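Long-range contact in 2-dehydropantoate 2-reductase (Geobacter metallireducens, PDB 3HN2), which probably catalyses the NADPH-dependent reduction of ketopantoate to pantoic acid, a step in the biosynthesis of pantothenate: residues R4-G18 and L21-R33. Numbering follows the deposited sequence.
Sequences RIAIVGAGALGLYYG and LQRSGEDVHFLLR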
ATOM      1  N   ARG A   4     -11.813  27.114 -19.022  1.00 63.89           N
ATOM      2  CA  ARG A   4     -12.412  27.001 -17.660  1.00 62.96           C
ATOM      3  C   ARG A   4     -11.382  26.670 -16.573  1.00 61.00           C
ATOM      4  O   ARG A   4     -11.512  27.123 -15.434  1.00 59.59           O
ATOM      5  CB  ARG A   4     -13.571  25.993 -17.646  1.00 59.48           C
ATOM      6  CG  ARG A   4     -13.291  24.658 -18.328  1.00 65.94           C
ATOM      7  CD  ARG A   4     -14.401  23.655 -18.048  1.00 70.50           C
ATOM      8  NE  ARG A   4     -15.625  23.939 -18.801  1.00 92.80           N
ATOM      9  CZ  ARG A   4     -15.953  23.374 -19.961  1.00 94.86           C
ATOM     10  NH1 ARG A   4     -17.090  23.705 -20.558  1.00 93.04           N
ATOM     11  NH2 ARG A   4     -15.156  22.478 -20.531  1.00 97.26           N
ATOM     12  N   ILE A   5     -10.359  25.898 -16.933  1.00 60.47           N
ATOM     13  CA  ILE A   5      -9.342  25.452 -15.974  1.00 55.37           C
ATOM     14  C   ILE A   5      -7.968  26.080 -16.242  1.00 51.34           C
ATOM     15  O   ILE A   5      -7.519  26.137 -17.386  1.00 51.84           O
ATOM     16  CB  ILE A   5      -9.271  23.889 -15.902  1.00 57.98           C
ATOM     17  CG1 ILE A   5     -10.262  23.354 -14.869  1.00 53.21           C
ATOM     18  CG2 ILE A   5      -7.887  23.383 -15.503  1.00 56.01           C
ATOM     19  CD1 ILE A   5     -11.621  23.033 -15.400  1.00 52.09           C
ATOM     20  N   ALA A   6      -7.334  26.577 -15.178  1.00 49.53           N
ATOM     21  CA  ALA A   6      -5.936  27.009 -15.215  1.00 45.95           C
ATOM     22  C   ALA A   6      -5.105  26.191 -14.236  1.00 41.60           C
ATOM     23  O   ALA A   6      -5.521  25.984 -13.094  1.00 42.16           O
ATOM     24  CB  ALA A   6      -5.815  28.488 -14.883  1.00 41.38           C
ATOM     25  N   ILE A   7      -3.931  25.745 -14.678  1.00 37.94           N
ATOM     26  CA  ILE A   7      -3.015  24.986 -13.818  1.00 40.51           C
ATOM     27  C   ILE A   7      -1.853  25.853 -13.363  1.00 40.44           C
ATOM     28  O   ILE A   7      -1.044  26.301 -14.176  1.00 42.45           O
ATOM     29  CB  ILE A   7      -2.444  23.719 -14.525  1.00 44.92           C
ATOM     30  CG1 ILE A   7      -3.561  22.849 -15.126  1.00 23.40           C
ATOM     31  CG2 ILE A   7      -1.541  22.931 -13.574  1.00 36.12           C
ATOM     32  CD1 ILE A   7      -4.563  22.308 -14.112  1.00 35.97           C
ATOM     33  N   VAL A   8      -1.770  26.077 -12.056  1.00 44.26           N
ATOM     34  CA  VAL A   8      -0.708  26.897 -11.473  1.00 42.31           C
ATOM     35  C   VAL A   8       0.178  26.036 -10.565  1.00 41.00           C
ATOM     36  O   VAL A   8      -0.150  25.754  -9.414  1.00 34.07           O
ATOM     37  CB  VAL A   8      -1.291  28.133 -10.744  1.00 36.15           C
ATOM     38  CG1 VAL A   8      -0.210  28.895  -9.997  1.00 26.01           C
ATOM     39  CG2 VAL A   8      -1.981  29.049 -11.753  1.00 48.10           C
ATOM     40  N   GLY A   9       1.301  25.603 -11.118  1.00 50.80           N
ATOM     41  CA  GLY A   9       2.190  24.678 -10.431  1.00 56.59           C
ATOM     42  C   GLY A   9       3.143  24.075 -11.434  1.00 63.33           C
ATOM     43  O   GLY A   9       4.343  24.375 -11.416  1.00 71.23           O
ATOM     44  N   ALA A  10       2.588  23.242 -12.317  1.00 60.05           N
ATOM     45  CA  ALA A  10       3.336  22.518 -13.353  1.00 60.96           C
ATOM     46  C   ALA A  10       4.384  21.564 -12.771  1.00 63.50           C
ATOM     47  O   ALA A  10       5.445  21.340 -13.363  1.00 68.36           O
ATOM     48  CB  ALA A  10       3.954  23.482 -14.384  1.00 60.65           C
ATOM     49  N   GLY A  11       4.066  21.004 -11.608  1.00 61.46           N
ATOM     50  CA  GLY A  11       4.915  20.016 -10.969  1.00 65.90           C
ATOM     51  C   GLY A  11       4.487  18.624 -11.373  1.00 66.93           C
ATOM     52  O   GLY A  11       3.832  18.437 -12.398  1.00 68.71           O
ATOM     53  N   ALA A  12       4.837  17.646 -10.546  1.00 71.35           N
ATOM     54  CA  ALA A  12       4.533  16.247 -10.825  1.00 69.58           C
ATOM     55  C   ALA A  12       3.056  15.896 -10.621  1.00 68.55           C
ATOM     56  O   ALA A  12       2.617  14.810 -11.010  1.00 73.89           O
ATOM     57  CB  ALA A  12       5.422  15.344  -9.989  1.00 70.95           C
ATOM     58  N   LEU A  13       2.295  16.810 -10.019  1.00 58.27           N
ATOM     59  CA  LEU A  13       0.874  16.582  -9.782  1.00 56.38           C
ATOM     60  C   LEU A  13      -0.039  17.536 -10.555  1.00 56.88           C
ATOM     61  O   LEU A  13      -1.125  17.143 -10.985  1.00 60.96           O
ATOM     62  CB  LEU A  13       0.555  16.564  -8.275  1.00 56.66           C
ATOM     63  CG  LEU A  13       0.222  17.777  -7.404  1.00 56.48           C
ATOM     64  CD1 LEU A  13      -1.259  18.126  -7.469  1.00 69.23           C
ATOM     65  CD2 LEU A  13       0.611  17.480  -5.966  1.00 62.13           C
ATOM     66  N   GLY A  14       0.396  18.783 -10.718  1.00 52.42           N
ATOM     67  CA  GLY A  14      -0.362  19.773 -11.471  1.00 47.11           C
ATOM     68  C   GLY A  14      -0.462  19.417 -12.941  1.00 51.25           C
ATOM     69  O   GLY A  14      -1.513  19.601 -13.567  1.00 54.01           O
ATOM     70  N   LEU A  15       0.637  18.897 -13.486  1.00 46.91           N
ATOM     71  CA  LEU A  15       0.673  18.439 -14.866  1.00 45.69           C
ATOM     72  C   LEU A  15      -0.176  17.190 -15.049  1.00 50.47           C
ATOM     73  O   LEU A  15      -0.995  17.135 -15.966  1.00 52.63           O
ATOM     74  CB  LEU A  15       2.110  18.180 -15.322  1.00 44.87           C
ATOM     75  CG  LEU A  15       3.025  19.355 -15.690  1.00 45.50           C
ATOM     76  CD1 LEU A  15       4.407  18.845 -16.045  1.00 49.05           C
ATOM     77  CD2 LEU A  15       2.466  20.182 -16.840  1.00 46.06           C
ATOM     78  N   TYR A  16       0.014  16.211 -14.161  1.00 52.78           N
ATOM     79  CA  TYR A  16      -0.709  14.934 -14.199  1.00 50.04           C
ATOM     80  C   TYR A  16      -2.222  15.099 -14.167  1.00 47.21           C
ATOM     81  O   TYR A  16      -2.925  14.514 -14.988  1.00 52.30           O
ATOM     82  CB  TYR A  16      -0.258  14.024 -13.052  1.00 49.56           C
ATOM     83  CG  TYR A  16      -1.050  12.740 -12.908  1.00 53.11           C
ATOM     84  CD1 TYR A  16      -0.948  11.717 -13.854  1.00 59.61           C
ATOM     85  CD2 TYR A  16      -1.889  12.538 -11.812  1.00 66.88           C
ATOM     86  CE1 TYR A  16      -1.674  10.532 -13.718  1.00 49.42           C
ATOM     87  CE2 TYR A  16      -2.612  11.354 -11.662  1.00 65.12           C
ATOM     88  CZ  TYR A  16      -2.497  10.356 -12.617  1.00 59.05           C
ATOM     89  OH  TYR A  16      -3.215   9.189 -12.472  1.00 65.79           O
ATOM     90  N   TYR A  17      -2.713  15.899 -13.227  1.00 46.14           N
ATOM     91  CA  TYR A  17      -4.147  16.140 -13.109  1.00 50.38           C
ATOM     92  C   TYR A  17      -4.700  16.983 -14.251  1.00 48.09           C
ATOM     93  O   TYR A  17      -5.794  16.715 -14.743  1.00 50.90           O
ATOM     94  CB  TYR A  17      -4.497  16.754 -11.751  1.00 48.72           C
ATOM     95  CG  TYR A  17      -4.390  15.776 -10.604  1.00 51.84           C
ATOM     96  CD1 TYR A  17      -4.905  14.482 -10.707  1.00 48.06           C
ATOM     97  CD2 TYR A  17      -3.782  16.146  -9.408  1.00 56.99           C
ATOM     98  CE1 TYR A  17      -4.804  13.580  -9.651  1.00 50.14           C
ATOM     99  CE2 TYR A  17      -3.679  15.258  -8.348  1.00 54.54           C
ATOM    100  CZ  TYR A  17      -4.193  13.980  -8.472  1.00 55.06           C
ATOM    101  OH  TYR A  17      -4.087  13.108  -7.416  1.00 61.31           O
ATOM    102  N   GLY A  18      -3.930  17.975 -14.683  1.00 49.29           N
ATOM    103  CA  GLY A  18      -4.318  18.819 -15.811  1.00 54.85           C
ATOM    104  C   GLY A  18      -4.367  18.065 -17.127  1.00 54.31           C
ATOM    105  O   GLY A  18      -5.232  18.331 -17.968  1.00 58.19           O
ATOM    106  N   LEU A  21      -7.424  16.016 -17.020  1.00 57.78           N
ATOM    107  CA  LEU A  21      -8.568  16.912 -17.179  1.00 56.79           C
ATOM    108  C   LEU A  21      -8.875  17.256 -18.637  1.00 58.07           C
ATOM    109  O   LEU A  21     -10.025  17.140 -19.056  1.00 63.75           O
ATOM    110  CB  LEU A  21      -8.412  18.178 -16.330  1.00 52.41           C
ATOM    111  CG  LEU A  21      -8.783  18.052 -14.847  1.00 58.44           C
ATOM    112  CD1 LEU A  21      -8.114  19.150 -14.034  1.00 62.35           C
ATOM    113  CD2 LEU A  21     -10.296  18.049 -14.611  1.00 60.06           C
ATOM    114  N   GLN A  22      -7.864  17.639 -19.418  1.00 56.68           N
ATOM    115  CA  GLN A  22      -8.103  17.929 -20.839  1.00 59.10           C
ATOM    116  C   GLN A  22      -8.271  16.677 -21.707  1.00 56.72           C
ATOM    117  O   GLN A  22      -8.898  16.748 -22.765  1.00 57.61           O
ATOM    118  CB  GLN A  22      -7.060  18.890 -21.431  1.00 61.57           C
ATOM    119  CG  GLN A  22      -5.791  18.255 -21.969  1.00 60.79           C
ATOM    120  CD  GLN A  22      -4.991  19.203 -22.850  1.00 60.23           C
ATOM    121  OE1 GLN A  22      -4.766  18.926 -24.025  1.00 65.78           O
ATOM    122  NE2 GLN A  22      -4.562  20.327 -22.285  1.00 61.37           N
ATOM    123  N   ARG A  23      -7.732  15.542 -21.251  1.00 55.87           N
ATOM    124  CA  ARG A  23      -7.889  14.262 -21.954  1.00 53.48           C
ATOM    125  C   ARG A  23      -9.354  13.848 -22.003  1.00 54.80           C
ATOM    126  O   ARG A  23      -9.781  13.185 -22.944  1.00 57.87           O
ATOM    127  CB  ARG A  23      -7.053  13.168 -21.291  1.00 56.79           C
ATOM    128  CG  ARG A  23      -6.664  12.006 -22.202  1.00 57.06           C
ATOM    129  CD  ARG A  23      -7.537  10.776 -21.989  1.00 62.93           C
ATOM    130  NE  ARG A  23      -7.386  10.203 -20.650  1.00 78.93           N
ATOM    131  CZ  ARG A  23      -6.497   9.271 -20.317  1.00 77.71           C
ATOM    132  NH1 ARG A  23      -6.448   8.819 -19.070  1.00 66.76           N
ATOM    133  NH2 ARG A  23      -5.654   8.788 -21.224  1.00 77.69           N
ATOM    134  N   SER A  24     -10.114  14.257 -20.987  1.00 58.84           N
ATOM    135  CA  SER A  24     -11.563  14.072 -20.960  1.00 57.64           C
ATOM    136  C   SER A  24     -12.318  15.341 -21.390  1.00 59.31           C
ATOM    137  O   SER A  24     -13.507  15.500 -21.104  1.00 60.51           O
ATOM    138  CB  SER A  24     -12.010  13.621 -19.573  1.00 56.43           C
ATOM    139  OG  SER A  24     -11.521  14.507 -18.591  1.00 49.09           O
ATOM    140  N   GLY A  25     -11.619  16.238 -22.077  1.00 60.60           N
ATOM    141  CA  GLY A  25     -12.255  17.377 -22.729  1.00 67.59           C
ATOM    142  C   GLY A  25     -12.637  18.511 -21.802  1.00 69.81           C
ATOM    143  O   GLY A  25     -13.812  18.865 -21.687  1.00 68.42           O
ATOM    144  N   GLU A  26     -11.638  19.072 -21.133  1.00 71.59           N
ATOM    145  CA  GLU A  26     -11.832  20.268 -20.335  1.00 73.04           C
ATOM    146  C   GLU A  26     -10.891  21.326 -20.884  1.00 74.42           C
ATOM    147  O   GLU A  26      -9.802  21.002 -21.373  1.00 75.29           O
ATOM    148  CB  GLU A  26     -11.539  19.987 -18.863  1.00 73.38           C
ATOM    149  CG  GLU A  26     -12.636  20.429 -17.902  1.00 79.87           C
ATOM    150  CD  GLU A  26     -13.842  19.496 -17.878  1.00 82.97           C
ATOM    151  OE1 GLU A  26     -14.981  19.992 -17.731  1.00 79.45           O
ATOM    152  OE2 GLU A  26     -13.654  18.267 -17.998  1.00 94.85           O
ATOM    153  N   ASP A  27     -11.315  22.586 -20.817  1.00 73.55           N
ATOM    154  CA  ASP A  27     -10.538  23.695 -21.362  1.00 70.44           C
ATOM    155  C   ASP A  27      -9.409  24.058 -20.400  1.00 66.75           C
ATOM    156  O   ASP A  27      -9.543  24.954 -19.564  1.00 72.34           O
ATOM    157  CB  ASP A  27     -11.447  24.894 -21.651  1.00 73.45           C
ATOM    158  CG  ASP A  27     -10.834  25.878 -22.636  1.00 78.51           C
ATOM    159  OD1 ASP A  27      -9.757  25.589 -23.203  1.00 90.89           O
ATOM    160  OD2 ASP A  27     -11.440  26.948 -22.845  1.00 79.20           O
ATOM    161  N   VAL A  28      -8.295  23.347 -20.539  1.00 62.15           N
ATOM    162  CA  VAL A  28      -7.187  23.425 -19.593  1.00 57.31           C
ATOM    163  C   VAL A  28      -6.086  24.341 -20.122  1.00 57.49           C
ATOM    164  O   VAL A  28      -5.671  24.228 -21.277  1.00 61.32           O
ATOM    165  CB  VAL A  28      -6.646  22.005 -19.248  1.00 54.89           C
ATOM    166  CG1 VAL A  28      -5.478  22.072 -18.295  1.00 56.53           C
ATOM    167  CG2 VAL A  28      -7.742  21.165 -18.622  1.00 43.67           C
ATOM    168  N   HIS A  29      -5.636  25.254 -19.265  1.00 58.84           N
ATOM    169  CA  HIS A  29      -4.614  26.236 -19.602  1.00 57.56           C
ATOM    170  C   HIS A  29      -3.463  26.107 -18.616  1.00 54.71           C
ATOM    171  O   HIS A  29      -3.598  26.464 -17.451  1.00 55.90           O
ATOM    172  CB  HIS A  29      -5.196  27.653 -19.538  1.00 56.91           C
ATOM    173  CG  HIS A  29      -6.422  27.841 -20.375  1.00 57.49           C
ATOM    174  ND1 HIS A  29      -7.683  27.502 -19.934  1.00 69.15           N
ATOM    175  CD2 HIS A  29      -6.580  28.327 -21.628  1.00 65.83           C
ATOM    176  CE1 HIS A  29      -8.566  27.770 -20.881  1.00 69.62           C
ATOM    177  NE2 HIS A  29      -7.921  28.272 -21.919  1.00 73.41           N
ATOM    178  N   PHE A  30      -2.335  25.585 -19.083  1.00 51.54           N
ATOM    179  CA  PHE A  30      -1.173  25.391 -18.227  1.00 52.43           C
ATOM    180  C   PHE A  30      -0.315  26.653 -18.118  1.00 57.30           C
ATOM    181  O   PHE A  30      -0.007  27.296 -19.126  1.00 62.51           O
ATOM    182  CB  PHE A  30      -0.311  24.246 -18.756  1.00 52.53           C
ATOM    183  CG  PHE A  30      -0.910  22.883 -18.570  1.00 56.25           C
ATOM    184  CD1 PHE A  30      -0.645  22.145 -17.425  1.00 65.10           C
ATOM    185  CD2 PHE A  30      -1.716  22.323 -19.555  1.00 61.82           C
ATOM    186  CE1 PHE A  30      -1.185  20.872 -17.257  1.00 61.81           C
ATOM    187  CE2 PHE A  30      -2.254  21.050 -19.399  1.00 61.72           C
ATOM    188  CZ  PHE A  30      -1.991  20.327 -18.248  1.00 63.22           C
ATOM    189  N   LEU A  31       0.071  27.002 -16.892  1.00 55.68           N
ATOM    190  CA  LEU A  31       1.071  28.041 -16.670  1.00 55.42           C
ATOM    191  C   LEU A  31       2.448  27.405 -16.475  1.00 58.66           C
ATOM    192  O   LEU A  31       2.793  26.960 -15.378  1.00 61.00           O
ATOM    193  CB  LEU A  31       0.696  28.938 -15.479  1.00 57.24           C
ATOM    194  CG  LEU A  31       1.514  30.222 -15.244  1.00 54.10           C
ATOM    195  CD1 LEU A  31       1.526  31.125 -16.471  1.00 45.67           C
ATOM    196  CD2 LEU A  31       1.010  30.991 -14.026  1.00 43.65           C
ATOM    197  N   LEU A  32       3.219  27.352 -17.559  1.00 61.18           N
ATOM    198  CA  LEU A  32       4.569  26.795 -17.536  1.00 58.95           C
ATOM    199  C   LEU A  32       5.614  27.871 -17.264  1.00 61.37           C
ATOM    200  O   LEU A  32       5.405  29.048 -17.572  1.00 65.66           O
ATOM    201  CB  LEU A  32       4.900  26.095 -18.858  1.00 57.72           C
ATOM    202  CG  LEU A  32       4.188  24.821 -19.344  1.00 66.95           C
ATOM    203  CD1 LEU A  32       3.783  23.854 -18.223  1.00 63.81           C
ATOM    204  CD2 LEU A  32       3.005  25.164 -20.226  1.00 69.24           C
ATOM    205  N   ARG A  33       6.742  27.451 -16.699  1.00 60.78           N
ATOM    206  CA  ARG A  33       7.836  28.353 -16.372  1.00 60.92           C
ATOM    207  C   ARG A  33       9.149  27.785 -16.903  1.00 65.80           C
ATOM    208  O   ARG A  33       9.667  28.248 -17.918  1.00 68.11           O
ATOM    209  CB  ARG A  33       7.909  28.568 -14.854  1.00 60.27           C
ATOM    210  CG  ARG A  33       8.808  29.710 -14.408  1.00 50.62           C
ATOM    211  CD  ARG A  33       9.257  29.500 -12.978  1.00 47.26           C
ATOM    212  NE  ARG A  33      10.298  30.443 -12.575  1.00 49.45           N
ATOM    213  CZ  ARG A  33      10.289  31.143 -11.442  1.00 53.79           C
ATOM    214  NH1 ARG A  33      11.285  31.972 -11.168  1.00 49.33           N
ATOM    215  NH2 ARG A  33       9.293  31.010 -10.576  1.00 68.61           N
TER
HETATM  216  O   HOH W   1       4.362  27.000 -12.774  1.00 45.04           O
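Ile-7 and Phe-30, paired side chains on neighbouring parallel strands, form the surface on which the helix rests in the first beta-alpha-beta unit of a Rossmann-type domain. Strand 5-8 leads through a glycine-rich turn, whose Gly-9, Gly-11 and Gly-14 fit the GxGxxG pattern of dinucleotide-binding folds, into helix 14-23; the chain then returns as strand 28-31. The unit illustrates a general principle of close helix-sheet packing: where the helix carries a glycine, an aromatic ring from the sheet can approach its backbone. With CG anti to the carbonyl carbon (chi1 -72°), the Phe-30 side chain runs beside that of Ile-7 and points the same way; Ile-7 CG1 sits over one face of the ring in a CH-pi contact, 4.1 Å from the centroid of the Phe-30 ring. The rim of the ring enters the hollow at Gly-18, which has no side chain, with Phe-30 CZ 3.5 Å from Gly-18 C. Leu-15 CD2 meets the ring obliquely and also touches Leu-32 CD1, which packs against Ala-10 CB. Farther along the same face, Val-28 fits among Ile-5, Ile-7 and the carbonyl of Gly-18, while Met-165 of helix 157-168 covers Ile-5 and Leu-21. Ile-7 N bonds to His-29 O and Leu-31 N to Ile-7 O, regular rungs between the strands. On the opposite face, the one that carries Ala-6, the His-29 side chain reaches across to strand 5-8, and Ile-5 O lies near the plane of its ring, at the edge. That oxygen accepts twice, from His-29 N at 2.8 Å and from His-29 ND1 at 2.9 Å, the two donors arriving from opposite faces of the carbonyl plane.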